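Local coordinates for genome polyprotein (PDB 6QWT), which probably copies viral RNA as the RNA-dependent RNA polymerase (3Dpol) at the C-terminal end of a picornaviral polyprotein, at residues Gln52-Ser56 / Ala169-Leu174; Trp67-Ala73 / Ser314-Thr318; Arg120-Phe124 / Ile180-Ile184; Cys331-Leu337 / Val379-Lys383; Tyr436-Cys440 / Phe456-Leu462. One frame throughout, in Å; residues are numbered along the deposited sequence.

In the fold
The five contacts spread over the fingers, palm and thumb of a picornaviral polymerase. Interactions 1 and 3 lie in the fingers and are interlaced along the chain: the loop of residues 169-174 leads through strand 174-177 into helix 180-189, the helix used by interaction 3. Interaction 2, which encloses interaction 3 in sequence, ties helix 70-81 to helix 298-316. After that helix come the strands 327-332 and 335-340 of interaction 4, in the palm; its nearest atoms are about 6 Å from interaction 1. Interaction 5 comes last, in the thumb, its centre about 48 Å from that of interaction 2. Distant parts of the chain are thus joined around the central palm.

Interaction 1 of 5, residues Gln52-Ser56 / Ala169-Leu174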
# COMPACT_ATOMS: atom_id res chain seq x y z
N GLN A 52 17.39 -0.44 15.57
CA GLN A 52 16.58 -0.23 16.77
C GLN A 52 15.38 0.65 16.48
O GLN A 52 14.25 0.34 16.88
CB GLN A 52 17.46 0.38 17.87
CG GLN A 52 16.85 0.33 19.27
CD GLN A 52 15.93 1.50 19.54
OE1 GLN A 52 16.22 2.64 19.15
NE2 GLN A 52 14.82 1.24 20.22
N VAL A 53 15.59 1.76 15.76
CA VAL A 53 14.49 2.68 15.48
C VAL A 53 13.48 2.04 14.53
O VAL A 53 12.26 2.22 14.70
CB VAL A 53 15.04 4.00 14.91
CG1 VAL A 53 13.89 4.95 14.57
CG2 VAL A 53 16.00 4.65 15.90
N ALA A 54 13.95 1.28 13.54
CA ALA A 54 13.03 0.70 12.56
C ALA A 54 12.07 -0.30 13.19
O ALA A 54 10.97 -0.51 12.66
CB ALA A 54 13.82 0.04 11.43
N PHE A 55 12.46 -0.92 14.29
CA PHE A 55 11.61 -1.90 14.97
C PHE A 55 11.02 -1.35 16.27
O PHE A 55 10.44 -2.12 17.04
CB PHE A 55 12.40 -3.18 15.25
CG PHE A 55 12.61 -4.04 14.04
CD1 PHE A 55 13.72 -3.87 13.23
CD2 PHE A 55 11.69 -5.02 13.70
CE1 PHE A 55 13.92 -4.66 12.11
CE2 PHE A 55 11.88 -5.82 12.59
CZ PHE A 55 12.99 -5.64 11.79
N SER A 56 11.15 -0.05 16.52
CA SER A 56 10.76 0.50 17.82
C SER A 56 9.24 0.51 18.00
O SER A 56 8.76 0.43 19.13
CB SER A 56 11.33 1.90 18.00
OG SER A 56 10.84 2.79 17.01
N ALA A 169 16.78 11.11 12.44
CA ALA A 169 16.25 10.25 13.49
C ALA A 169 16.35 8.77 13.15
O ALA A 169 15.95 7.94 13.98
CB ALA A 169 14.79 10.62 13.78
N ALA A 170 16.88 8.42 11.98
CA ALA A 170 17.00 7.03 11.52
C ALA A 170 15.65 6.33 11.42
O ALA A 170 15.55 5.11 11.57
CB ALA A 170 17.95 6.22 12.41
N LYS A 171 14.59 7.10 11.16
CA LYS A 171 13.24 6.55 11.01
C LYS A 171 13.05 6.08 9.57
O LYS A 171 12.49 6.78 8.73
CB LYS A 171 12.19 7.58 11.39
CG LYS A 171 12.11 7.93 12.86
CD LYS A 171 11.09 9.03 13.08
CE LYS A 171 11.03 9.49 14.52
NZ LYS A 171 10.07 10.62 14.69
N THR A 172 13.52 4.87 9.30
CA THR A 172 13.37 4.27 7.98
C THR A 172 12.41 3.09 8.08
O THR A 172 12.41 2.34 9.06
CB THR A 172 14.72 3.82 7.43
OG1 THR A 172 15.02 2.50 7.89
CG2 THR A 172 15.80 4.77 7.90
N ARG A 173 11.56 2.95 7.06
CA ARG A 173 10.50 1.96 7.08
C ARG A 173 11.03 0.58 6.71
O ARG A 173 12.16 0.42 6.24
CB ARG A 173 9.37 2.37 6.14
CG ARG A 173 8.81 3.76 6.41
CD ARG A 173 7.50 3.98 5.67
NE ARG A 173 7.71 4.23 4.25
CZ ARG A 173 6.80 3.99 3.31
NH1 ARG A 173 5.62 3.48 3.64
NH2 ARG A 173 7.08 4.24 2.04
N LEU A 174 10.20 -0.42 6.94
CA LEU A 174 10.51 -1.80 6.57
C LEU A 174 9.75 -2.18 5.31
O LEU A 174 8.62 -1.72 5.09
CB LEU A 174 10.15 -2.75 7.71
CG LEU A 174 10.88 -2.54 9.03
CD1 LEU A 174 10.10 -3.18 10.16
CD2 LEU A 174 12.29 -3.10 8.95
O HOH W 1 10.00 0.91 10.34
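Val53, in the last turn of helix 50-54, presses its CG1 methyl onto a pair of backbone carbonyls: CG1 is 3.4 Å from Ala170 O and 3.7 Å from Ala169 O. The methyl reaches there because CG1 stands anti to the backbone N (chi1 178°). CG1 also meets the CG methylene of Lys171, whose extended chain then runs on past the contact.

Ala170 takes a positive phi just beyond helix 164-168 and closes it with a Schellman motif; the loop then passes alongside the end of helix 50-54. The Lys-Thr-Arg sequence that follows, in the fingers, corresponds to motif F of picornaviral polymerases, whose basic residues in relatives line the entry path of the nucleotide. Here Arg173 turns away from the helix and forms a salt bridge with Glu160.

Ala54 sets its CB 3.6 Å from Thr172 O. The same carbonyl is linked to the helix by a water that lies 2.9 Å from Ala54 O and 3.1 Å from Thr172 O, so one molecule bridges the two backbone oxygens, donating to each.

Leu174, which buries almost as much surface as Val53, packs against both Ala54 and Phe55, crossing the latter at about a right angle. Its CD1 methyl lies over one face of the Phe55 ring, 4.2 Å from the centroid in a CH-pi contact, while CD2 touches CZ of Phe55 at 3.9 Å. Phe282 meets the Phe55 ring edge-to-face, and Leu157 of strand 152-157 touches both Ala54 and Leu174.

Interaction 2 of 5, residues Trp67-Ala73 / Ser314-Thr318; sequences WPSLIPA and SAMLT
Trp67 reaches Ser314 through the nitrogen at its indole edge. NE1 donates to Ser314 OG at 3.0 Å, nearly straight at 171°, and the oxygen lies only 6° out of the ring plane. That hydroxyl is in turn bonded to Ser311 O, one turn back in helix 298-316, so it accepts from the indole while donating to its own helix.

Ser69 comes next, just ahead of helix 70-81. Its OG points across to Ser314 O and donates to it. The bond is short at 2.5 Å, though its exact length is uncertain, and the donor sits 26° off the carbonyl plane. The CG2 methyl of Thr318 flanks the same hydroxyl.

Leu70 turns away, toward helix 243-256, and lays CD2 over a face of the Trp67 ring. Further along, the CB of Pro72 meets Leu317 CD1 at 3.9 Å. Ala73 brings the backbones together: its CB packs 3.4 Å from Ser314 N, and Leu317 CD1 lies 3.5 Å from Ala73 N. The start of one helix is thereby joined to the end of the long helix of motif B, which packs under the palm sheet.

Ser314 takes one bond at its hydroxyl and, at a doubtful length, another at its carbonyl, so directional polar bonds probably help set how the residues ahead of helix 70-81 meet the end of helix 298-316, while small and branched apolar groups fill in around them.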
# COMPACT_ATOMS: atom_id res chain seq x y z
N TRP A 67 -13.30 -5.42 20.83
CA TRP A 67 -13.95 -4.38 21.60
C TRP A 67 -15.44 -4.34 21.25
O TRP A 67 -15.84 -4.84 20.20
CB TRP A 67 -13.27 -3.03 21.36
CG TRP A 67 -12.90 -2.71 19.95
CD1 TRP A 67 -13.61 -1.92 19.07
CD2 TRP A 67 -11.72 -3.12 19.25
NE1 TRP A 67 -12.94 -1.83 17.87
CE2 TRP A 67 -11.79 -2.56 17.95
CE3 TRP A 67 -10.62 -3.92 19.59
CZ2 TRP A 67 -10.79 -2.78 17.00
CZ3 TRP A 67 -9.64 -4.13 18.64
CH2 TRP A 67 -9.73 -3.56 17.36
N PRO A 68 -16.28 -3.77 22.13
CA PRO A 68 -17.73 -3.93 21.97
C PRO A 68 -18.29 -3.58 20.60
O PRO A 68 -19.27 -4.19 20.18
CB PRO A 68 -18.29 -3.00 23.06
CG PRO A 68 -17.27 -3.05 24.13
CD PRO A 68 -15.94 -3.13 23.42
N SER A 69 -17.71 -2.60 19.91
CA SER A 69 -18.22 -2.18 18.61
C SER A 69 -17.54 -2.86 17.44
O SER A 69 -17.89 -2.57 16.29
CB SER A 69 -18.09 -0.66 18.47
OG SER A 69 -16.72 -0.27 18.40
N LEU A 70 -16.60 -3.78 17.69
CA LEU A 70 -15.83 -4.37 16.60
C LEU A 70 -16.67 -5.34 15.77
O LEU A 70 -16.73 -5.22 14.54
CB LEU A 70 -14.58 -5.07 17.15
CG LEU A 70 -13.71 -5.74 16.09
CD1 LEU A 70 -13.35 -4.76 14.97
CD2 LEU A 70 -12.45 -6.34 16.71
N ILE A 71 -17.30 -6.32 16.42
CA ILE A 71 -18.16 -7.26 15.69
C ILE A 71 -19.29 -6.54 14.96
O ILE A 71 -19.54 -6.88 13.79
CB ILE A 71 -18.68 -8.35 16.64
CG1 ILE A 71 -17.52 -9.12 17.28
CG2 ILE A 71 -19.65 -9.28 15.91
CD1 ILE A 71 -17.14 -10.37 16.56
N PRO A 72 -20.01 -5.58 15.56
CA PRO A 72 -20.98 -4.82 14.76
C PRO A 72 -20.36 -4.14 13.54
O PRO A 72 -20.99 -4.09 12.48
CB PRO A 72 -21.52 -3.80 15.77
CG PRO A 72 -21.38 -4.47 17.08
CD PRO A 72 -20.10 -5.24 16.99
N ALA A 73 -19.13 -3.63 13.66
CA ALA A 73 -18.48 -2.99 12.52
C ALA A 73 -18.20 -4.00 11.41
O ALA A 73 -18.36 -3.69 10.23
CB ALA A 73 -17.19 -2.30 12.96
N SER A 314 -15.88 0.80 13.52
CA SER A 314 -16.02 0.48 14.94
C SER A 314 -15.86 1.72 15.80
O SER A 314 -16.39 1.77 16.92
CB SER A 314 -15.00 -0.60 15.35
OG SER A 314 -13.71 -0.05 15.55
N ALA A 315 -15.15 2.73 15.30
CA ALA A 315 -15.04 4.01 16.00
C ALA A 315 -16.28 4.86 15.82
O ALA A 315 -16.78 5.46 16.78
CB ALA A 315 -13.80 4.77 15.51
N MET A 316 -16.80 4.92 14.59
CA MET A 316 -17.98 5.74 14.33
C MET A 316 -19.23 5.15 14.97
O MET A 316 -20.13 5.90 15.37
CB MET A 316 -18.15 5.91 12.81
CG MET A 316 -16.88 6.41 12.11
SD MET A 316 -16.99 6.55 10.30
CE MET A 316 -18.21 5.30 9.95
N LEU A 317 -19.28 3.83 15.13
CA LEU A 317 -20.44 3.19 15.74
C LEU A 317 -20.62 3.58 17.20
O LEU A 317 -21.73 3.43 17.73
CB LEU A 317 -20.32 1.67 15.63
CG LEU A 317 -20.79 1.08 14.30
CD1 LEU A 317 -20.39 -0.38 14.19
CD2 LEU A 317 -22.29 1.25 14.13
N THR A 318 -19.58 4.08 17.86
CA THR A 318 -19.70 4.55 19.23
C THR A 318 -20.17 5.99 19.33
O THR A 318 -20.43 6.47 20.44
CB THR A 318 -18.36 4.40 19.97
OG1 THR A 318 -17.44 5.39 19.50
CG2 THR A 318 -17.77 3.02 19.75

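Interaction 3 of 5, residues Arg120-Phe124 / Ile180-Ile184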
# COMPACT_ATOMS: atom_id res chain seq x y z
N ARG A 120 12.74 -15.03 -9.91
CA ARG A 120 11.37 -15.48 -10.14
C ARG A 120 11.23 -16.16 -11.49
O ARG A 120 10.61 -17.22 -11.60
CB ARG A 120 10.41 -14.29 -10.03
CG ARG A 120 9.57 -14.32 -8.76
CD ARG A 120 8.40 -13.36 -8.85
NE ARG A 120 7.88 -13.04 -7.52
CZ ARG A 120 6.85 -12.23 -7.29
NH1 ARG A 120 6.23 -11.65 -8.30
NH2 ARG A 120 6.45 -12.01 -6.05
N ARG A 121 11.80 -15.56 -12.54
CA ARG A 121 11.63 -16.09 -13.90
C ARG A 121 12.17 -17.51 -14.03
O ARG A 121 11.65 -18.30 -14.83
CB ARG A 121 12.30 -15.15 -14.91
CG ARG A 121 12.23 -15.62 -16.36
CD ARG A 121 10.79 -15.82 -16.82
NE ARG A 121 10.71 -16.39 -18.16
CZ ARG A 121 10.71 -17.69 -18.42
NH1 ARG A 121 10.79 -18.57 -17.43
NH2 ARG A 121 10.64 -18.12 -19.67
N SER A 122 13.20 -17.85 -13.26
CA SER A 122 13.82 -19.17 -13.37
C SER A 122 12.87 -20.30 -12.98
O SER A 122 13.07 -21.44 -13.43
CB SER A 122 15.08 -19.24 -12.52
OG SER A 122 16.05 -18.31 -12.97
N LEU A 123 11.86 -20.03 -12.16
CA LEU A 123 10.99 -21.07 -11.64
C LEU A 123 9.83 -21.41 -12.56
O LEU A 123 9.00 -22.25 -12.20
CB LEU A 123 10.45 -20.65 -10.27
CG LEU A 123 11.52 -20.31 -9.23
CD1 LEU A 123 10.94 -19.46 -8.11
CD2 LEU A 123 12.13 -21.59 -8.68
N PHE A 124 9.74 -20.79 -13.74
CA PHE A 124 8.62 -21.00 -14.64
C PHE A 124 9.11 -21.40 -16.03
O PHE A 124 10.17 -20.96 -16.48
CB PHE A 124 7.74 -19.74 -14.76
CG PHE A 124 7.16 -19.28 -13.46
CD1 PHE A 124 5.94 -19.76 -13.01
CD2 PHE A 124 7.84 -18.36 -12.68
CE1 PHE A 124 5.41 -19.33 -11.81
CE2 PHE A 124 7.31 -17.92 -11.48
CZ PHE A 124 6.09 -18.41 -11.04
N ILE A 180 7.31 -16.67 -3.36
CA ILE A 180 6.50 -16.80 -4.58
C ILE A 180 5.44 -17.88 -4.42
O ILE A 180 4.32 -17.74 -4.93
CB ILE A 180 7.41 -17.05 -5.79
CG1 ILE A 180 6.58 -17.19 -7.07
CG2 ILE A 180 8.30 -18.27 -5.57
CD1 ILE A 180 5.79 -15.95 -7.43
N HIS A 181 5.76 -18.97 -3.71
CA HIS A 181 4.77 -20.03 -3.55
C HIS A 181 3.65 -19.61 -2.61
O HIS A 181 2.51 -20.06 -2.78
CB HIS A 181 5.43 -21.32 -3.07
CG HIS A 181 6.08 -21.22 -1.72
ND1 HIS A 181 7.24 -20.52 -1.50
CD2 HIS A 181 5.73 -21.76 -0.53
CE1 HIS A 181 7.58 -20.62 -0.23
NE2 HIS A 181 6.68 -21.37 0.39
N ALA A 182 3.94 -18.76 -1.62
CA ALA A 182 2.88 -18.23 -0.77
C ALA A 182 2.03 -17.20 -1.51
O ALA A 182 0.84 -17.06 -1.23
CB ALA A 182 3.47 -17.62 0.50
N ILE A 183 2.63 -16.48 -2.45
CA ILE A 183 1.89 -15.47 -3.20
C ILE A 183 0.91 -16.14 -4.16
O ILE A 183 -0.25 -15.73 -4.28
CB ILE A 183 2.86 -14.52 -3.92
CG1 ILE A 183 3.33 -13.43 -2.96
CG2 ILE A 183 2.21 -13.91 -5.15
CD1 ILE A 183 4.71 -12.91 -3.26
N ILE A 184 1.36 -17.18 -4.86
CA ILE A 184 0.49 -17.87 -5.81
C ILE A 184 -0.65 -18.58 -5.09
O ILE A 184 -1.79 -18.56 -5.54
CB ILE A 184 1.32 -18.83 -6.68
CG1 ILE A 184 2.29 -18.04 -7.55
CG2 ILE A 184 0.41 -19.68 -7.55
CD1 ILE A 184 3.28 -18.91 -8.31
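Ile180 is the hub of this contact, and its branches meet three residues of the 120-124 turn. Where apolar carbon meets a charged group, its CD1 methyl lies over one face of the Arg120 guanidinium, 3.6 Å from NE. Ile183, one turn further along helix 180-189, sends its own CD1 to within 3.4 Å of Arg120 NH2, the two side chains nearly perpendicular. The arginine spans this distance because its chain is extended from CG to NE. Its polar end is held by earlier residues of the same long connection: NH1 donates to Asp105 O, and NE makes a weak bond to Ser109 O.

Purely aliphatic packing is carried by Leu123, whose CD1 touches Ile180 CG2 at 3.9 Å, the two side chains running antiparallel past each other.

The aromatic part belongs to Phe124, at the start of strand 124-126. Its ring meets the helix edge-on: Ile184 CD1 lies in the ring plane, 3.9 Å from CZ, and Ile180 CG1 is 4.2 Å from the same carbon. Ile95 of helix 91-96 touches both Phe124 and Ile184, and helix 136-147 adds Leu138 against the ring and Ile142 against Ile184. In this way the first turn of helix 180-189 is embedded in the fingers.

The cohesion is largely dispersion and the burial of carbon, with no polar bond between the two segments. Because the guanidinium N-H groups point along its plane, its face is a poor hydrogen-bonding surface and can take the methyl of Ile180.

Interaction 4 of 5, residues Cys331-Leu337 / Val379-Lys383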
# COMPACT_ATOMS: atom_id res chain seq x y z
N CYS A 331 -10.16 3.85 1.26
CA CYS A 331 -8.90 3.49 1.91
C CYS A 331 -7.92 2.95 0.88
O CYS A 331 -8.30 2.25 -0.06
CB CYS A 331 -9.14 2.43 3.00
SG CYS A 331 -9.97 3.04 4.49
N TYR A 332 -6.65 3.28 1.08
CA TYR A 332 -5.53 2.62 0.41
C TYR A 332 -4.44 2.44 1.46
O TYR A 332 -3.73 3.40 1.78
CB TYR A 332 -5.02 3.40 -0.80
CG TYR A 332 -4.25 2.56 -1.81
CD1 TYR A 332 -4.54 2.62 -3.17
CD2 TYR A 332 -3.23 1.70 -1.40
CE1 TYR A 332 -3.84 1.85 -4.09
CE2 TYR A 332 -2.53 0.92 -2.30
CZ TYR A 332 -2.84 1.00 -3.65
OH TYR A 332 -2.14 0.23 -4.55
N GLY A 333 -4.30 1.23 1.98
CA GLY A 333 -3.35 1.00 3.06
C GLY A 333 -3.80 1.73 4.31
O GLY A 333 -4.92 1.56 4.79
N ASP A 334 -2.92 2.55 4.87
CA ASP A 334 -3.29 3.37 6.01
C ASP A 334 -3.85 4.72 5.59
O ASP A 334 -4.25 5.50 6.46
CB ASP A 334 -2.08 3.56 6.93
CG ASP A 334 -0.83 3.93 6.16
OD1 ASP A 334 -0.92 4.06 4.92
OD2 ASP A 334 0.23 4.08 6.79
N ASP A 335 -3.90 5.01 4.29
CA ASP A 335 -4.45 6.27 3.81
C ASP A 335 -5.97 6.17 3.72
O ASP A 335 -6.51 5.16 3.26
CB ASP A 335 -3.86 6.63 2.45
CG ASP A 335 -2.38 6.93 2.52
OD1 ASP A 335 -2.01 8.01 3.01
OD2 ASP A 335 -1.59 6.06 2.10
N VAL A 336 -6.66 7.23 4.14
CA VAL A 336 -8.10 7.19 4.37
C VAL A 336 -8.71 8.52 3.98
O VAL A 336 -8.23 9.59 4.38
CB VAL A 336 -8.46 6.90 5.84
CG1 VAL A 336 -9.96 7.18 6.04
CG2 VAL A 336 -8.09 5.50 6.20
N LEU A 337 -9.80 8.42 3.24
CA LEU A 337 -10.79 9.48 3.19
C LEU A 337 -12.10 8.96 3.77
O LEU A 337 -12.48 7.81 3.53
CB LEU A 337 -11.03 9.99 1.75
CG LEU A 337 -9.86 10.57 0.96
CD1 LEU A 337 -10.35 11.02 -0.41
CD2 LEU A 337 -9.24 11.72 1.72
N VAL A 379 -8.71 18.29 1.02
CA VAL A 379 -8.26 16.95 1.39
C VAL A 379 -7.18 16.47 0.43
O VAL A 379 -7.17 16.80 -0.76
CB VAL A 379 -9.48 16.01 1.41
CG1 VAL A 379 -9.38 14.94 0.33
CG2 VAL A 379 -9.69 15.41 2.79
N THR A 380 -6.23 15.70 0.96
CA THR A 380 -5.22 15.01 0.16
C THR A 380 -5.37 13.51 0.34
O THR A 380 -5.63 13.03 1.45
CB THR A 380 -3.79 15.43 0.53
OG1 THR A 380 -3.47 14.95 1.84
CG2 THR A 380 -3.65 16.95 0.49
N PHE A 381 -5.22 12.77 -0.76
CA PHE A 381 -5.33 11.32 -0.76
C PHE A 381 -4.21 10.78 -1.64
O PHE A 381 -4.14 11.14 -2.82
CB PHE A 381 -6.70 10.86 -1.27
CG PHE A 381 -6.94 9.39 -1.13
CD1 PHE A 381 -6.74 8.75 0.08
CD2 PHE A 381 -7.38 8.64 -2.21
CE1 PHE A 381 -6.97 7.39 0.21
CE2 PHE A 381 -7.61 7.28 -2.09
CZ PHE A 381 -7.40 6.65 -0.87
N LEU A 382 -3.35 9.94 -1.07
CA LEU A 382 -2.15 9.47 -1.76
C LEU A 382 -1.31 10.65 -2.24
O LEU A 382 -0.85 10.71 -3.38
CB LEU A 382 -2.50 8.53 -2.92
CG LEU A 382 -3.34 7.29 -2.58
CD1 LEU A 382 -3.81 6.60 -3.85
CD2 LEU A 382 -2.54 6.34 -1.70
N LYS A 383 -1.13 11.62 -1.34
CA LYS A 383 -0.34 12.83 -1.57
C LYS A 383 -0.91 13.72 -2.68
O LYS A 383 -0.20 14.58 -3.21
CB LYS A 383 1.12 12.48 -1.88
CG LYS A 383 1.87 11.81 -0.73
CD LYS A 383 3.33 11.55 -1.10
CE LYS A 383 4.28 12.14 -0.06
NZ LYS A 383 5.60 12.52 -0.65
O HOH W 2 -3.36 9.71 1.91
O HOH W 3 -5.88 10.59 3.04
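Val379 meets Leu337 with its CG1 methyl 3.5 Å from CD2, opening a contact between two hallmark elements of the polymerase palm. Residues 331-337 form the hairpin with the Tyr-Gly-Asp-Asp sequence of motif C, turned by a type II' beta turn from Tyr332 to Asp335. Residues 379-383 lead into strand 384-388 and hold the Phe-Leu-Lys sequence of motif E. In relatives the motif C aspartates bind the catalytic metal ions, and Asp233 of motif A lies close to Asp335 here.

Thr380 contributes its carbonyl: a water donates to Thr380 O and to Val336 O, at 2.9 Å each, bridging the two backbones.

Phe381 is the wedge. A chi1 of -172° swings its ring out opposite its own amide nitrogen, and the ring enters edge-first against the hairpin, CE1 lying 3.8 Å from Asp335 O and CZ 4.0 Å from Tyr332 CB. Leu337 packs on the near end of the ring, its CG 3.7 Å from Phe381 CD1.

Leu382, in a positive-phi conformation, folds back so that its own CG lies over the centre of the Phe381 ring. Its CD2 methyl then rests 4.0 Å from Tyr332 CB and 3.9 Å from Asp335 OD2.

Interaction 5 of 5, residues Tyr436-Cys440 / Phe456-Leu462; sequences YQKWC and FIPYEVL
Tyr436 OH donates to Ile457 O at 2.6 Å, the one hydrogen bond joining the two segments. The hydroxyl approaches in the carbonyl plane, on a lone pair, with a C=O...O angle of 144°, and the acceptor lies in the plane of the tyrosine ring.

This bond pins helix 433-449 of the thumb domain to the turn that begins the C-terminal helix 459-469, with Pro458 at its N-cap. The acceptor lies just before that cap, so the tyrosine bonds to the backbone right before the helix begins. Tyr436 gets there with CG anti to its backbone N (chi1 178°). Around its ring, Tyr459 CB comes to 4.0 Å from CD2, and Leu462 CD1 lies 3.6 Å from OH. His429 also touches Tyr436, Tyr459 and Leu462.

One turn further along helix 433-449, Cys440 meets Phe456. Cys440 CB sits almost exactly over the centre of the phenyl face, 3.7 Å from the centroid, and SG adds a sulfur-aromatic contact over the same face. The phenyl edge is turned toward the indole face of Trp439 in an offset edge-to-face pair, with planes at 73° and centroids 5.8 Å apart. Tyr405 meets the indole as well, edge-to-face. At the far end of the phenyl ring, CZ of Phe456 lies 3.3 Å from Cys440 O.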
# COMPACT_ATOMS: atom_id res chain seq x y z
N TYR A 436 3.87 23.35 -14.52
CA TYR A 436 4.63 22.29 -15.17
C TYR A 436 5.87 22.85 -15.86
O TYR A 436 6.96 22.29 -15.75
CB TYR A 436 3.74 21.56 -16.18
CG TYR A 436 4.42 20.47 -16.97
CD1 TYR A 436 4.99 19.37 -16.33
CD2 TYR A 436 4.49 20.53 -18.36
CE1 TYR A 436 5.61 18.37 -17.06
CE2 TYR A 436 5.11 19.53 -19.09
CZ TYR A 436 5.66 18.45 -18.43
OH TYR A 436 6.28 17.45 -19.16
N GLN A 437 5.71 23.98 -16.57
CA GLN A 437 6.83 24.56 -17.29
C GLN A 437 7.92 25.03 -16.33
O GLN A 437 9.11 24.89 -16.61
CB GLN A 437 6.36 25.72 -18.16
CG GLN A 437 7.38 26.18 -19.18
CD GLN A 437 7.83 25.05 -20.09
OE1 GLN A 437 7.01 24.30 -20.62
NE2 GLN A 437 9.14 24.92 -20.26
N LYS A 438 7.52 25.59 -15.18
CA LYS A 438 8.50 26.07 -14.20
C LYS A 438 9.35 24.92 -13.68
O LYS A 438 10.57 25.06 -13.52
CB LYS A 438 7.80 26.79 -13.05
CG LYS A 438 7.30 28.18 -13.40
CD LYS A 438 6.44 28.75 -12.28
CE LYS A 438 5.95 30.16 -12.60
NZ LYS A 438 5.00 30.19 -13.75
N TRP A 439 8.73 23.77 -13.40
CA TRP A 439 9.48 22.59 -12.99
C TRP A 439 10.42 22.13 -14.11
O TRP A 439 11.60 21.86 -13.86
CB TRP A 439 8.52 21.48 -12.59
CG TRP A 439 9.20 20.18 -12.28
CD1 TRP A 439 9.93 19.89 -11.16
CD2 TRP A 439 9.23 19.01 -13.10
NE1 TRP A 439 10.41 18.60 -11.23
CE2 TRP A 439 9.99 18.04 -12.41
CE3 TRP A 439 8.68 18.68 -14.34
CZ2 TRP A 439 10.22 16.76 -12.93
CZ3 TRP A 439 8.91 17.41 -14.86
CH2 TRP A 439 9.67 16.47 -14.15
N CYS A 440 9.91 22.06 -15.34
CA CYS A 440 10.74 21.63 -16.46
C CYS A 440 11.93 22.56 -16.67
O CYS A 440 13.06 22.11 -16.88
CB CYS A 440 9.91 21.54 -17.74
SG CYS A 440 8.58 20.32 -17.73
N PHE A 456 11.35 16.72 -22.11
CA PHE A 456 10.09 16.66 -21.37
C PHE A 456 8.93 16.40 -22.32
O PHE A 456 8.87 16.96 -23.41
CB PHE A 456 9.86 17.96 -20.59
CG PHE A 456 10.96 18.30 -19.63
CD1 PHE A 456 10.94 17.82 -18.33
CD2 PHE A 456 12.02 19.11 -20.02
CE1 PHE A 456 11.96 18.13 -17.44
CE2 PHE A 456 13.04 19.43 -19.14
CZ PHE A 456 13.01 18.94 -17.85
N ILE A 457 8.01 15.53 -21.89
CA ILE A 457 6.78 15.32 -22.65
C ILE A 457 6.02 16.64 -22.74
O ILE A 457 5.78 17.29 -21.71
CB ILE A 457 5.91 14.24 -21.99
CG1 ILE A 457 6.73 12.97 -21.75
CG2 ILE A 457 4.68 13.95 -22.84
CD1 ILE A 457 6.04 11.97 -20.85
N PRO A 458 5.63 17.10 -23.94
CA PRO A 458 4.94 18.39 -24.04
C PRO A 458 3.62 18.37 -23.29
O PRO A 458 2.94 17.35 -23.22
CB PRO A 458 4.74 18.56 -25.55
CG PRO A 458 5.71 17.62 -26.19
CD PRO A 458 5.83 16.46 -25.25
N TYR A 459 3.28 19.52 -22.71
CA TYR A 459 2.05 19.61 -21.92
C TYR A 459 0.83 19.24 -22.75
O TYR A 459 -0.11 18.60 -22.23
CB TYR A 459 1.89 21.02 -21.35
CG TYR A 459 0.58 21.20 -20.61
CD1 TYR A 459 0.45 20.85 -19.27
CD2 TYR A 459 -0.55 21.70 -21.26
CE1 TYR A 459 -0.75 20.99 -18.60
CE2 TYR A 459 -1.75 21.85 -20.60
CZ TYR A 459 -1.84 21.49 -19.27
OH TYR A 459 -3.04 21.64 -18.60
N GLU A 460 0.81 19.62 -24.03
CA GLU A 460 -0.35 19.32 -24.86
C GLU A 460 -0.56 17.82 -25.03
O GLU A 460 -1.70 17.36 -25.14
CB GLU A 460 -0.20 19.98 -26.23
CG GLU A 460 -0.52 21.46 -26.24
CD GLU A 460 0.70 22.32 -26.46
OE1 GLU A 460 0.58 23.34 -27.17
OE2 GLU A 460 1.78 21.97 -25.93
N VAL A 461 0.53 17.05 -25.04
CA VAL A 461 0.41 15.59 -25.12
C VAL A 461 -0.18 15.04 -23.83
O VAL A 461 -1.08 14.19 -23.86
CB VAL A 461 1.78 14.96 -25.43
CG1 VAL A 461 1.73 13.45 -25.23
CG2 VAL A 461 2.23 15.31 -26.84
N LEU A 462 0.31 15.50 -22.69
CA LEU A 462 -0.16 14.97 -21.41
C LEU A 462 -1.61 15.36 -21.15
O LEU A 462 -2.41 14.54 -20.70
CB LEU A 462 0.74 15.44 -20.28
CG LEU A 462 2.18 14.93 -20.36
CD1 LEU A 462 3.10 15.69 -19.41
CD2 LEU A 462 2.23 13.43 -20.09